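Local coordinates for protein putative agmatine deiminase (Streptococcus mutans, PDB 2EWO) that probably hydrolyses agmatine to N-carbamoylputrescine and ammonia, as an agmatine deiminase of the peptidyl-arginine deiminase family, at residues V175-P187 / D212-D224. Numbering follows the deposited sequence.
Sequences VTEMCLLHPSRNP and DGIDPYETNGHID
T176, C179 and N220 bring two loop-rich segments together where CA atoms approach within 5.1 Å (C179 to N220) and 5.4 Å (T176 to I223). In this deiminase-family fold, strand 172-176 runs parallel to 206-210 in one sheet; just past their ends, the short helix 177-180 packs against the irregular loop 212-224. T176 OG1 donates to the carbonyl O of G221, although the position of that oxygen is less certain. With CG of M178 set opposite the backbone N (chi1 -175°), the selenomethionine chain heads for the loop, where bends at chi2 and chi3 lay SE 3.7 Å from G221 CA and CE 3.5 Å from G213 O. With no side chain, G221 admits the selenium; at G213 the same lack makes room for G221 CA. The N220 amide lies over one face of the H182 ring, the planes 31° apart, while S184 N donates to H182 ND1 at 171° in the ring plane, which helps to set the imidazole's rotation. R185 brings its guanidinium edge to the same amide, and its NE forms a salt bridge with E161. At the H222 ring, T219 CB covers one face and C179 SG meets the edge, 3.6 Å from H222 CD2.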
loop_
_atom_site.group_PDB
_atom_site.type_symbol
_atom_site.label_atom_id
_atom_site.label_comp_id
_atom_site.label_asym_id
_atom_site.label_seq_id
_atom_site.Cartn_x
_atom_site.Cartn_y
_atom_site.Cartn_z
ATOM N N VAL A 175 -13.873 -31.244 17.797
ATOM C CA VAL A 175 -14.354 -29.860 17.716
ATOM C C VAL A 175 -14.857 -29.386 19.081
ATOM O O VAL A 175 -15.107 -30.196 19.968
ATOM C CB VAL A 175 -15.512 -29.695 16.698
ATOM C CG1 VAL A 175 -15.071 -30.160 15.319
ATOM C CG2 VAL A 175 -16.739 -30.461 17.175
ATOM N N THR A 176 -15.010 -28.074 19.236
ATOM C CA THR A 176 -15.469 -27.476 20.488
ATOM C C THR A 176 -16.789 -26.716 20.251
ATOM O O THR A 176 -16.773 -25.588 19.775
ATOM C CB THR A 176 -14.352 -26.531 21.044
ATOM O OG1 THR A 176 -14.903 -25.621 21.999
ATOM C CG2 THR A 176 -13.682 -25.761 19.907
ATOM N N GLU A 177 -17.930 -27.325 20.585
ATOM C CA GLU A 177 -19.234 -26.690 20.338
ATOM C C GLU A 177 -19.411 -25.250 20.803
ATOM O O GLU A 177 -20.202 -24.509 20.223
ATOM C CB GLU A 177 -20.365 -27.550 20.910
ATOM C CG GLU A 177 -20.195 -27.902 22.372
ATOM C CD GLU A 177 -21.077 -29.064 22.811
ATOM O OE1 GLU A 177 -22.164 -29.275 22.204
ATOM O OE2 GLU A 177 -20.665 -29.757 23.779
HETATM N N MSE A 178 -18.688 -24.849 21.843
HETATM C CA MSE A 178 -18.795 -23.476 22.333
HETATM C C MSE A 178 -18.289 -22.478 21.273
HETATM O O MSE A 178 -18.449 -21.261 21.416
HETATM C CB MSE A 178 -17.997 -23.309 23.633
HETATM C CG MSE A 178 -18.145 -21.932 24.278
HETATM SE SE MSE A 178 -16.453 -20.973 24.461
HETATM C CE MSE A 178 -16.406 -20.826 26.409
ATOM N N CYS A 179 -17.682 -23.005 20.214
ATOM C CA CYS A 179 -17.152 -22.190 19.126
ATOM C C CYS A 179 -17.858 -22.469 17.805
ATOM O O CYS A 179 -18.466 -21.574 17.229
ATOM C CB CYS A 179 -15.654 -22.437 18.964
ATOM S SG CYS A 179 -14.948 -21.771 17.453
ATOM N N LEU A 180 -17.792 -23.705 17.324
ATOM C CA LEU A 180 -18.430 -24.042 16.057
ATOM C C LEU A 180 -19.918 -23.729 16.012
ATOM O O LEU A 180 -20.488 -23.600 14.931
ATOM C CB LEU A 180 -18.239 -25.523 15.728
ATOM C CG LEU A 180 -16.823 -26.096 15.635
ATOM C CD1 LEU A 180 -16.848 -27.173 14.576
ATOM C CD2 LEU A 180 -15.783 -25.033 15.281
ATOM N N LEU A 181 -20.543 -23.623 17.184
ATOM C CA LEU A 181 -21.977 -23.333 17.281
ATOM C C LEU A 181 -22.254 -21.873 17.603
ATOM O O LEU A 181 -23.392 -21.409 17.491
ATOM C CB LEU A 181 -22.631 -24.216 18.351
ATOM C CG LEU A 181 -23.319 -25.500 17.882
ATOM C CD1 LEU A 181 -22.384 -26.300 16.993
ATOM C CD2 LEU A 181 -23.748 -26.321 19.090
ATOM N N HIS A 182 -21.204 -21.159 18.003
ATOM C CA HIS A 182 -21.307 -19.744 18.339
ATOM C C HIS A 182 -22.164 -19.069 17.262
ATOM O O HIS A 182 -22.097 -19.431 16.090
ATOM C CB HIS A 182 -19.900 -19.128 18.392
ATOM C CG HIS A 182 -19.814 -17.861 19.189
ATOM N ND1 HIS A 182 -20.356 -16.669 18.759
ATOM C CD2 HIS A 182 -19.243 -17.602 20.390
ATOM C CE1 HIS A 182 -20.121 -15.730 19.659
ATOM N NE2 HIS A 182 -19.448 -16.271 20.659
ATOM N N PRO A 183 -23.004 -18.100 17.648
ATOM C CA PRO A 183 -23.840 -17.426 16.652
ATOM C C PRO A 183 -23.043 -16.685 15.566
ATOM O O PRO A 183 -23.552 -16.481 14.469
ATOM C CB PRO A 183 -24.706 -16.493 17.505
ATOM C CG PRO A 183 -23.820 -16.184 18.684
ATOM C CD PRO A 183 -23.246 -17.552 18.994
ATOM N N SER A 184 -21.801 -16.295 15.866
ATOM C CA SER A 184 -20.969 -15.578 14.893
ATOM C C SER A 184 -20.178 -16.550 14.036
ATOM O O SER A 184 -19.077 -16.245 13.592
ATOM C CB SER A 184 -19.994 -14.622 15.600
ATOM O OG SER A 184 -19.030 -15.310 16.377
ATOM N N ARG A 185 -20.761 -17.711 13.773
ATOM C CA ARG A 185 -20.077 -18.735 13.005
ATOM C C ARG A 185 -21.095 -19.777 12.548
ATOM O O ARG A 185 -21.341 -20.756 13.254
ATOM C CB ARG A 185 -19.040 -19.399 13.914
ATOM C CG ARG A 185 -17.869 -20.033 13.221
ATOM C CD ARG A 185 -16.831 -18.999 12.817
ATOM N NE ARG A 185 -15.805 -18.762 13.836
ATOM C CZ ARG A 185 -16.019 -18.179 15.010
ATOM N NH1 ARG A 185 -17.231 -17.762 15.347
ATOM N NH2 ARG A 185 -15.011 -18.009 15.848
ATOM N N ASN A 186 -21.707 -19.563 11.388
ATOM C CA ASN A 186 -22.679 -20.520 10.848
ATOM C C ASN A 186 -23.997 -20.648 11.608
ATOM O O ASN A 186 -24.416 -21.749 11.958
ATOM C CB ASN A 186 -22.035 -21.902 10.744
ATOM C CG ASN A 186 -20.752 -21.880 9.942
ATOM O OD1 ASN A 186 -19.931 -22.807 10.015
ATOM N ND2 ASN A 186 -20.569 -20.820 9.157
ATOM N N PRO A 187 -24.670 -19.520 11.874
ATOM C CA PRO A 187 -25.945 -19.557 12.592
ATOM C C PRO A 187 -27.104 -19.924 11.664
ATOM O O PRO A 187 -28.261 -19.679 11.983
ATOM C CB PRO A 187 -26.075 -18.135 13.122
ATOM C CG PRO A 187 -25.489 -17.341 12.019
ATOM C CD PRO A 187 -24.223 -18.126 11.693
ATOM N N ASP A 212 -16.675 -26.735 26.218
ATOM C CA ASP A 212 -16.503 -25.341 26.729
ATOM C C ASP A 212 -15.056 -25.144 26.440
ATOM O O ASP A 212 -14.337 -26.135 26.279
ATOM C CB ASP A 212 -16.853 -25.169 28.247
ATOM C CG ASP A 212 -18.181 -24.403 28.570
ATOM O OD1 ASP A 212 -19.300 -25.054 28.617
ATOM O OD2 ASP A 212 -18.195 -23.126 28.819
ATOM N N GLY A 213 -14.613 -23.946 26.338
ATOM C CA GLY A 213 -13.201 -23.731 26.020
ATOM C C GLY A 213 -12.623 -22.703 26.959
ATOM O O GLY A 213 -13.351 -22.052 27.713
ATOM N N ILE A 214 -11.322 -22.566 26.895
ATOM C CA ILE A 214 -10.629 -21.592 27.734
ATOM C C ILE A 214 -10.400 -20.287 26.965
ATOM O O ILE A 214 -9.528 -19.486 27.320
ATOM C CB ILE A 214 -9.284 -22.139 28.198
ATOM C CG1 ILE A 214 -8.287 -22.318 27.057
ATOM C CG2 ILE A 214 -9.395 -23.503 28.880
ATOM C CD1 ILE A 214 -6.836 -22.357 27.536
ATOM N N ASP A 215 -11.192 -20.099 25.924
ATOM C CA ASP A 215 -11.122 -18.883 25.091
ATOM C C ASP A 215 -12.498 -18.216 25.024
ATOM O O ASP A 215 -13.099 -18.098 23.945
ATOM C CB ASP A 215 -10.666 -19.225 23.671
ATOM C CG ASP A 215 -9.154 -19.447 23.559
ATOM O OD1 ASP A 215 -8.335 -18.488 23.828
ATOM O OD2 ASP A 215 -8.700 -20.598 23.193
ATOM N N PRO A 216 -13.083 -17.884 26.207
ATOM C CA PRO A 216 -14.419 -17.293 26.378
ATOM C C PRO A 216 -14.930 -16.335 25.292
ATOM O O PRO A 216 -15.972 -16.585 24.677
ATOM C CB PRO A 216 -14.320 -16.611 27.743
ATOM C CG PRO A 216 -13.413 -17.541 28.495
ATOM C CD PRO A 216 -12.328 -17.823 27.474
ATOM N N TYR A 217 -14.195 -15.251 25.050
ATOM C CA TYR A 217 -14.639 -14.267 24.068
ATOM C C TYR A 217 -13.684 -13.835 22.944
ATOM O O TYR A 217 -13.966 -12.863 22.232
ATOM C CB TYR A 217 -15.158 -13.028 24.810
ATOM C CG TYR A 217 -16.372 -13.307 25.675
ATOM C CD1 TYR A 217 -17.526 -13.884 25.123
ATOM C CD2 TYR A 217 -16.380 -12.970 27.035
ATOM C CE1 TYR A 217 -18.666 -14.118 25.898
ATOM C CE2 TYR A 217 -17.512 -13.196 27.827
ATOM C CZ TYR A 217 -18.656 -13.768 27.253
ATOM O OH TYR A 217 -19.786 -13.956 28.029
ATOM N N GLU A 218 -12.565 -14.535 22.771
ATOM C CA GLU A 218 -11.644 -14.184 21.689
ATOM C C GLU A 218 -11.839 -15.135 20.510
ATOM O O GLU A 218 -12.579 -14.831 19.572
ATOM C CB GLU A 218 -10.176 -14.234 22.142
ATOM C CG GLU A 218 -9.224 -13.769 21.026
ATOM C CD GLU A 218 -7.754 -13.709 21.423
ATOM O OE1 GLU A 218 -7.395 -12.853 22.268
ATOM O OE2 GLU A 218 -6.963 -14.520 20.878
ATOM N N THR A 219 -11.172 -16.285 20.565
ATOM C CA THR A 219 -11.280 -17.281 19.511
ATOM C C THR A 219 -12.628 -17.982 19.659
ATOM O O THR A 219 -13.050 -18.744 18.788
ATOM C CB THR A 219 -10.126 -18.322 19.608
ATOM O OG1 THR A 219 -10.292 -19.135 20.778
ATOM C CG2 THR A 219 -8.772 -17.607 19.697
ATOM N N ASN A 220 -13.302 -17.694 20.771
ATOM C CA ASN A 220 -14.603 -18.274 21.090
ATOM C C ASN A 220 -14.491 -19.736 21.465
ATOM O O ASN A 220 -15.319 -20.562 21.076
ATOM C CB ASN A 220 -15.569 -18.122 19.920
ATOM C CG ASN A 220 -15.890 -16.683 19.633
ATOM O OD1 ASN A 220 -16.132 -15.904 20.558
ATOM N ND2 ASN A 220 -15.895 -16.312 18.353
ATOM N N GLY A 221 -13.441 -20.044 22.216
ATOM C CA GLY A 221 -13.226 -21.398 22.677
ATOM C C GLY A 221 -12.742 -22.430 21.676
ATOM O O GLY A 221 -13.397 -23.450 21.464
ATOM N N HIS A 222 -11.596 -22.179 21.059
ATOM C CA HIS A 222 -11.036 -23.134 20.114
ATOM C C HIS A 222 -10.575 -24.362 20.898
ATOM O O HIS A 222 -10.267 -24.266 22.092
ATOM C CB HIS A 222 -9.842 -22.523 19.388
ATOM C CG HIS A 222 -10.207 -21.727 18.174
ATOM N ND1 HIS A 222 -9.262 -21.091 17.397
ATOM C CD2 HIS A 222 -11.400 -21.498 17.579
ATOM C CE1 HIS A 222 -9.860 -20.506 16.374
ATOM N NE2 HIS A 222 -11.158 -20.739 16.462
ATOM N N ILE A 223 -10.513 -25.508 20.225
ATOM C CA ILE A 223 -10.098 -26.748 20.877
ATOM C C ILE A 223 -8.579 -26.935 20.896
ATOM O O ILE A 223 -8.056 -27.716 21.692
ATOM C CB ILE A 223 -10.748 -27.981 20.194
ATOM C CG1 ILE A 223 -10.708 -29.180 21.135
ATOM C CG2 ILE A 223 -9.993 -28.344 18.921
ATOM C CD1 ILE A 223 -11.617 -30.291 20.703
ATOM N N ASP A 224 -7.877 -26.212 20.026
ATOM C CA ASP A 224 -6.424 -26.311 19.941
ATOM C C ASP A 224 -5.758 -25.613 21.122
ATOM O O ASP A 224 -4.594 -25.226 21.059
ATOM C CB ASP A 224 -5.922 -25.727 18.604
ATOM C CG ASP A 224 -5.843 -24.210 18.607
ATOM O OD1 ASP A 224 -6.533 -23.581 19.428
ATOM O OD2 ASP A 224 -5.098 -23.645 17.775
#